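Protein design 2L4HC2_11 (PDB 5J2L) serves as a de novo designed helical hairpin that pairs with a second copy as a homodimer, its pairing specificity built on modular hydrogen-bond networks. Local coordinates at residues Glu26-Arg31 / Arg58-Gln63; Lys33-Leu38 / Lys51-Ile56. One frame throughout, in Å; residues are numbered along the deposited sequence.

Contact 1: Glu26-Arg31 / Arg58-Gln63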
# COMPACT_ATOMS: atom_id res chain seq x y z
N GLU A 26 1.54 9.47 -1.25
CA GLU A 26 1.24 10.38 -2.35
C GLU A 26 2.02 9.97 -3.60
O GLU A 26 1.51 10.07 -4.71
CB GLU A 26 1.52 11.84 -1.97
CG GLU A 26 1.15 12.84 -3.07
CD GLU A 26 -0.32 12.87 -3.40
OE1 GLU A 26 -1.12 12.56 -2.54
OE2 GLU A 26 -0.64 13.20 -4.52
N GLU A 27 3.25 9.51 -3.41
CA GLU A 27 4.05 9.08 -4.54
C GLU A 27 3.44 7.84 -5.18
O GLU A 27 3.36 7.75 -6.40
CB GLU A 27 5.49 8.80 -4.12
CG GLU A 27 6.27 10.02 -3.71
CD GLU A 27 7.70 9.71 -3.37
OE1 GLU A 27 8.08 8.56 -3.46
OE2 GLU A 27 8.42 10.63 -3.05
N ILE A 28 3.00 6.88 -4.37
CA ILE A 28 2.37 5.67 -4.87
C ILE A 28 1.12 6.00 -5.67
O ILE A 28 0.89 5.42 -6.73
CB ILE A 28 2.07 4.68 -3.73
CG1 ILE A 28 3.41 4.13 -3.21
CG2 ILE A 28 1.12 3.57 -4.18
CD1 ILE A 28 3.30 3.37 -1.91
N ARG A 29 0.32 6.93 -5.14
CA ARG A 29 -0.89 7.37 -5.81
C ARG A 29 -0.55 8.00 -7.16
O ARG A 29 -1.20 7.70 -8.16
CB ARG A 29 -1.67 8.33 -4.96
CG ARG A 29 -3.01 8.71 -5.57
CD ARG A 29 -3.79 9.63 -4.71
NE ARG A 29 -5.12 9.83 -5.25
CZ ARG A 29 -5.45 10.71 -6.21
NH1 ARG A 29 -4.53 11.50 -6.73
NH2 ARG A 29 -6.71 10.78 -6.62
N LYS A 30 0.45 8.86 -7.19
CA LYS A 30 0.85 9.49 -8.45
C LYS A 30 1.35 8.47 -9.46
O LYS A 30 0.98 8.55 -10.63
CB LYS A 30 1.91 10.57 -8.21
CG LYS A 30 1.36 11.82 -7.54
CD LYS A 30 2.45 12.86 -7.34
CE LYS A 30 1.89 14.13 -6.69
NZ LYS A 30 2.95 15.14 -6.43
N ARG A 31 2.15 7.50 -9.01
CA ARG A 31 2.66 6.47 -9.89
C ARG A 31 1.54 5.61 -10.47
O ARG A 31 1.58 5.29 -11.66
CB ARG A 31 3.68 5.59 -9.20
CG ARG A 31 5.03 6.22 -9.02
CD ARG A 31 5.66 6.39 -10.35
NE ARG A 31 5.91 5.10 -10.95
CZ ARG A 31 5.75 4.77 -12.25
NH1 ARG A 31 5.32 5.63 -13.15
NH2 ARG A 31 6.02 3.53 -12.63
N ARG A 58 5.78 -3.79 -4.24
CA ARG A 58 6.92 -3.85 -3.36
C ARG A 58 6.88 -2.64 -2.41
O ARG A 58 7.08 -2.78 -1.20
CB ARG A 58 8.21 -3.91 -4.17
CG ARG A 58 9.47 -4.21 -3.38
CD ARG A 58 10.70 -4.03 -4.18
NE ARG A 58 10.86 -2.63 -4.52
CZ ARG A 58 11.25 -1.69 -3.63
NH1 ARG A 58 11.51 -2.05 -2.39
NH2 ARG A 58 11.36 -0.43 -4.00
N ARG A 59 6.61 -1.47 -2.97
CA ARG A 59 6.53 -0.24 -2.20
C ARG A 59 5.40 -0.29 -1.17
O ARG A 59 5.58 0.13 -0.02
CB ARG A 59 6.36 0.95 -3.15
CG ARG A 59 7.60 1.22 -4.00
CD ARG A 59 7.50 2.45 -4.83
NE ARG A 59 7.51 3.65 -4.01
CZ ARG A 59 7.43 4.90 -4.48
NH1 ARG A 59 7.31 5.11 -5.77
NH2 ARG A 59 7.46 5.92 -3.63
N LEU A 60 4.24 -0.82 -1.54
CA LEU A 60 3.15 -0.93 -0.59
C LEU A 60 3.53 -1.86 0.55
O LEU A 60 3.22 -1.59 1.70
CB LEU A 60 1.85 -1.42 -1.27
CG LEU A 60 1.14 -0.41 -2.17
CD1 LEU A 60 -0.00 -1.12 -2.91
CD2 LEU A 60 0.59 0.72 -1.32
N GLN A 61 4.20 -2.96 0.21
CA GLN A 61 4.61 -3.93 1.20
C GLN A 61 5.58 -3.29 2.19
O GLN A 61 5.50 -3.52 3.39
CB GLN A 61 5.22 -5.14 0.52
CG GLN A 61 4.22 -5.97 -0.26
CD GLN A 61 4.89 -7.12 -1.00
OE1 GLN A 61 6.08 -7.07 -1.32
NE2 GLN A 61 4.13 -8.17 -1.27
N GLU A 62 6.49 -2.48 1.67
CA GLU A 62 7.43 -1.79 2.53
C GLU A 62 6.72 -0.81 3.45
O GLU A 62 7.03 -0.72 4.64
CB GLU A 62 8.50 -1.06 1.71
CG GLU A 62 9.50 -1.99 1.02
CD GLU A 62 10.56 -1.25 0.24
OE1 GLU A 62 10.38 -0.10 -0.07
OE2 GLU A 62 11.58 -1.85 -0.02
N GLN A 63 5.74 -0.09 2.91
CA GLN A 63 4.98 0.86 3.71
C GLN A 63 4.27 0.15 4.84
O GLN A 63 4.30 0.60 5.99
CB GLN A 63 4.01 1.66 2.85
CG GLN A 63 3.20 2.66 3.65
CD GLN A 63 2.42 3.63 2.80
OE1 GLN A 63 1.54 3.26 2.01
NE2 GLN A 63 2.77 4.90 2.97
O HOH W 1 7.55 3.16 -8.58
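R59 reaches from helix 46-80 across to E27 and I28 of helix 7-41. Its CB lies 4.1 Å from I28 CD1, the two side chains running past each other in opposite directions. Farther out the chain, extended through CD, bends at its third torsion, which brings I28 CG1 over one face of the guanidinium, toward its edge. At the tip, R59 NH2 makes a salt bridge to E27 OE1 at 2.7 Å, the oxygen lying near the guanidinium plane and accepting through its anti lone pair. The bond is bent, with an N-H...O angle of 137°, and the carboxylate is turned 70° from the guanidinium. R59 NH1 comes within 4.1 Å of R31 CG, and one water weakly joins NH1 to R31 NE. With an alanine at R59 the carboxylate of E27 is likely to lose its charged mate across the helix pair, and the flank of I28 its guanidinium cover.

Deeper in the pair, I28 CD1 meets L60 CD2 at 3.8 Å and also approaches Q63 OE1. The guanidinium of R31 itself is bound to E52 and E34, and Q63 NE2 to T25 and Q21. Segments 26-31 and 58-63 run antiparallel at 162°, with axes 11.0 Å apart; on the inner side, I28 packs on S64 and L60 on L67 of the second subunit, as expected for a four-helix bundle.

Contact 2: Lys33-Leu38 / Lys51-Ile56; sequences KEIQRL and KELREI
I35 of helix 7-41 carries the hydrocarbon contacts with L53 and I56, both of its branches engaged by helix 46-80. CG1 stands anti to the carbonyl carbon (chi1 -66°) and carries I35 CD1 out toward I56, whose CG1 it meets tip to tip at 3.7 Å. The other branch, I35 CG2, lies 3.9 Å from L53 CD2. The leucine comes in at a slant, so that its CD2 methyl also lies 4.0 Å from I35 CD1. L53 starts off to one side of the facing helix, and it is the end of its side chain that closes on the isoleucine. The three residues are buried and form a small hydrocarbon cluster.

A second set of contacts sets carbon against a carboxylate. E52, extended beyond CG, runs alongside I35 in the opposite direction: its CB packs 3.9 Å from I35 CD1, while E52 OE1 lies 3.7 Å from I35 CG1. L38 crosses the same side chain at about a right angle and brings L38 CD1 to 3.7 Å from E52 OE2. These are van der Waals contacts; the charge of E52 is met by R31, which forms a salt bridge to OE1. The glutamate thus lays its CB along I35 while its carboxylate serves R31, one helical turn before I35.

The short segments run antiparallel at 164°, with axes 10.8 Å apart, and I35 is opposite E52 in the backbone register. The inward I35, seven residues after I28, is consistent with the heptad-like layering of a helical bundle core. L32 of helix 7-41 touches both L53 and I56. In the second subunit I57 packs on I35 and L53, and L60 on I56, while its Q36 accepts a hydrogen bond from R54.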
# COMPACT_ATOMS: atom_id res chain seq x y z
N LYS A 33 -1.46 6.53 -11.11
CA LYS A 33 -2.10 7.36 -12.15
C LYS A 33 -1.29 7.32 -13.43
O LYS A 33 -1.84 7.18 -14.52
CB LYS A 33 -2.25 8.82 -11.70
CG LYS A 33 -3.32 9.06 -10.66
CD LYS A 33 -3.37 10.53 -10.25
CE LYS A 33 -3.90 11.41 -11.39
NZ LYS A 33 -3.99 12.86 -11.00
N GLU A 34 0.03 7.43 -13.28
CA GLU A 34 0.93 7.41 -14.43
C GLU A 34 0.82 6.07 -15.16
O GLU A 34 0.76 6.02 -16.39
CB GLU A 34 2.37 7.68 -13.98
CG GLU A 34 2.63 9.10 -13.49
CD GLU A 34 4.01 9.31 -12.88
OE1 GLU A 34 4.84 8.44 -12.96
OE2 GLU A 34 4.22 10.35 -12.29
N ILE A 35 0.77 4.99 -14.39
CA ILE A 35 0.74 3.65 -14.97
C ILE A 35 -0.59 3.48 -15.72
O ILE A 35 -0.61 2.96 -16.84
CB ILE A 35 0.93 2.59 -13.87
CG1 ILE A 35 2.35 2.72 -13.30
CG2 ILE A 35 0.75 1.19 -14.45
CD1 ILE A 35 2.58 1.93 -12.01
N GLN A 36 -1.67 3.95 -15.12
CA GLN A 36 -2.98 3.93 -15.76
C GLN A 36 -2.94 4.66 -17.11
O GLN A 36 -3.49 4.18 -18.10
CB GLN A 36 -4.02 4.55 -14.83
CG GLN A 36 -5.42 4.63 -15.39
CD GLN A 36 -6.04 3.29 -15.67
OE1 GLN A 36 -6.09 2.40 -14.82
NE2 GLN A 36 -6.54 3.16 -16.89
N ARG A 37 -2.26 5.80 -17.14
CA ARG A 37 -2.15 6.58 -18.36
C ARG A 37 -1.38 5.82 -19.44
O ARG A 37 -1.74 5.87 -20.61
CB ARG A 37 -1.52 7.96 -18.11
CG ARG A 37 -2.41 8.92 -17.31
CD ARG A 37 -1.98 10.34 -17.47
NE ARG A 37 -0.79 10.78 -16.77
CZ ARG A 37 -0.76 11.52 -15.63
NH1 ARG A 37 -1.86 11.94 -15.04
NH2 ARG A 37 0.41 11.89 -15.15
N LEU A 38 -0.33 5.10 -19.04
CA LEU A 38 0.41 4.29 -20.01
C LEU A 38 -0.47 3.22 -20.60
O LEU A 38 -0.37 2.92 -21.80
CB LEU A 38 1.63 3.62 -19.38
CG LEU A 38 2.78 4.54 -19.05
CD1 LEU A 38 3.82 3.75 -18.28
CD2 LEU A 38 3.34 5.10 -20.36
N LYS A 51 5.97 -4.93 -14.90
CA LYS A 51 7.16 -4.55 -14.14
C LYS A 51 6.88 -3.34 -13.25
O LYS A 51 7.29 -3.31 -12.10
CB LYS A 51 8.34 -4.27 -15.05
CG LYS A 51 9.59 -3.89 -14.26
CD LYS A 51 10.80 -3.69 -15.15
CE LYS A 51 11.99 -3.24 -14.31
NZ LYS A 51 13.22 -3.07 -15.12
N GLU A 52 6.20 -2.34 -13.80
CA GLU A 52 5.94 -1.15 -13.00
C GLU A 52 4.98 -1.45 -11.84
O GLU A 52 5.16 -0.93 -10.74
CB GLU A 52 5.44 0.00 -13.90
CG GLU A 52 6.55 0.52 -14.83
CD GLU A 52 6.23 1.76 -15.64
OE1 GLU A 52 5.61 2.66 -15.12
OE2 GLU A 52 6.65 1.82 -16.78
N LEU A 53 4.00 -2.32 -12.07
CA LEU A 53 3.05 -2.67 -11.02
C LEU A 53 3.71 -3.52 -9.92
O LEU A 53 3.41 -3.36 -8.74
CB LEU A 53 1.84 -3.35 -11.63
CG LEU A 53 0.97 -2.41 -12.48
CD1 LEU A 53 -0.09 -3.21 -13.22
CD2 LEU A 53 0.32 -1.38 -11.55
N ARG A 54 4.64 -4.38 -10.34
CA ARG A 54 5.44 -5.21 -9.47
C ARG A 54 6.13 -4.30 -8.45
O ARG A 54 6.11 -4.57 -7.25
CB ARG A 54 6.43 -6.04 -10.33
CG ARG A 54 7.31 -7.05 -9.62
CD ARG A 54 8.19 -7.87 -10.54
NE ARG A 54 7.43 -8.82 -11.37
CZ ARG A 54 7.30 -8.83 -12.72
NH1 ARG A 54 7.92 -7.95 -13.49
NH2 ARG A 54 6.53 -9.76 -13.28
N GLU A 55 6.71 -3.20 -8.94
CA GLU A 55 7.40 -2.22 -8.11
C GLU A 55 6.43 -1.50 -7.15
O GLU A 55 6.77 -1.28 -5.99
CB GLU A 55 8.18 -1.25 -8.99
CG GLU A 55 8.91 -0.11 -8.25
CD GLU A 55 9.94 -0.57 -7.25
OE1 GLU A 55 10.29 -1.72 -7.22
OE2 GLU A 55 10.40 0.27 -6.50
N ILE A 56 5.22 -1.16 -7.62
CA ILE A 56 4.24 -0.55 -6.72
C ILE A 56 3.93 -1.49 -5.57
O ILE A 56 3.84 -1.06 -4.43
CB ILE A 56 2.90 -0.18 -7.41
CG1 ILE A 56 3.08 0.91 -8.46
CG2 ILE A 56 1.91 0.27 -6.34
CD1 ILE A 56 3.54 2.23 -7.88

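In the fold
Both contacts join the same two helices, 7-41 and 46-80, with centres about 11 Å apart. Along the chain contact 2 is nested within contact 1: 26-31 comes first, then 33-38, the turn between the helices, 51-56 and finally 58-63. Contact 2 therefore lies nearer the turn, its centre about 15 Å from the centre of the chain, and contact 1 close to that centre. They meet directly, through the R31-E52 salt bridge and through I56, which packs against both I28 and R31. The successive layers thus form a continuous seam along the hairpin, and since both also touch the second subunit, the seam extends into the dimer interface.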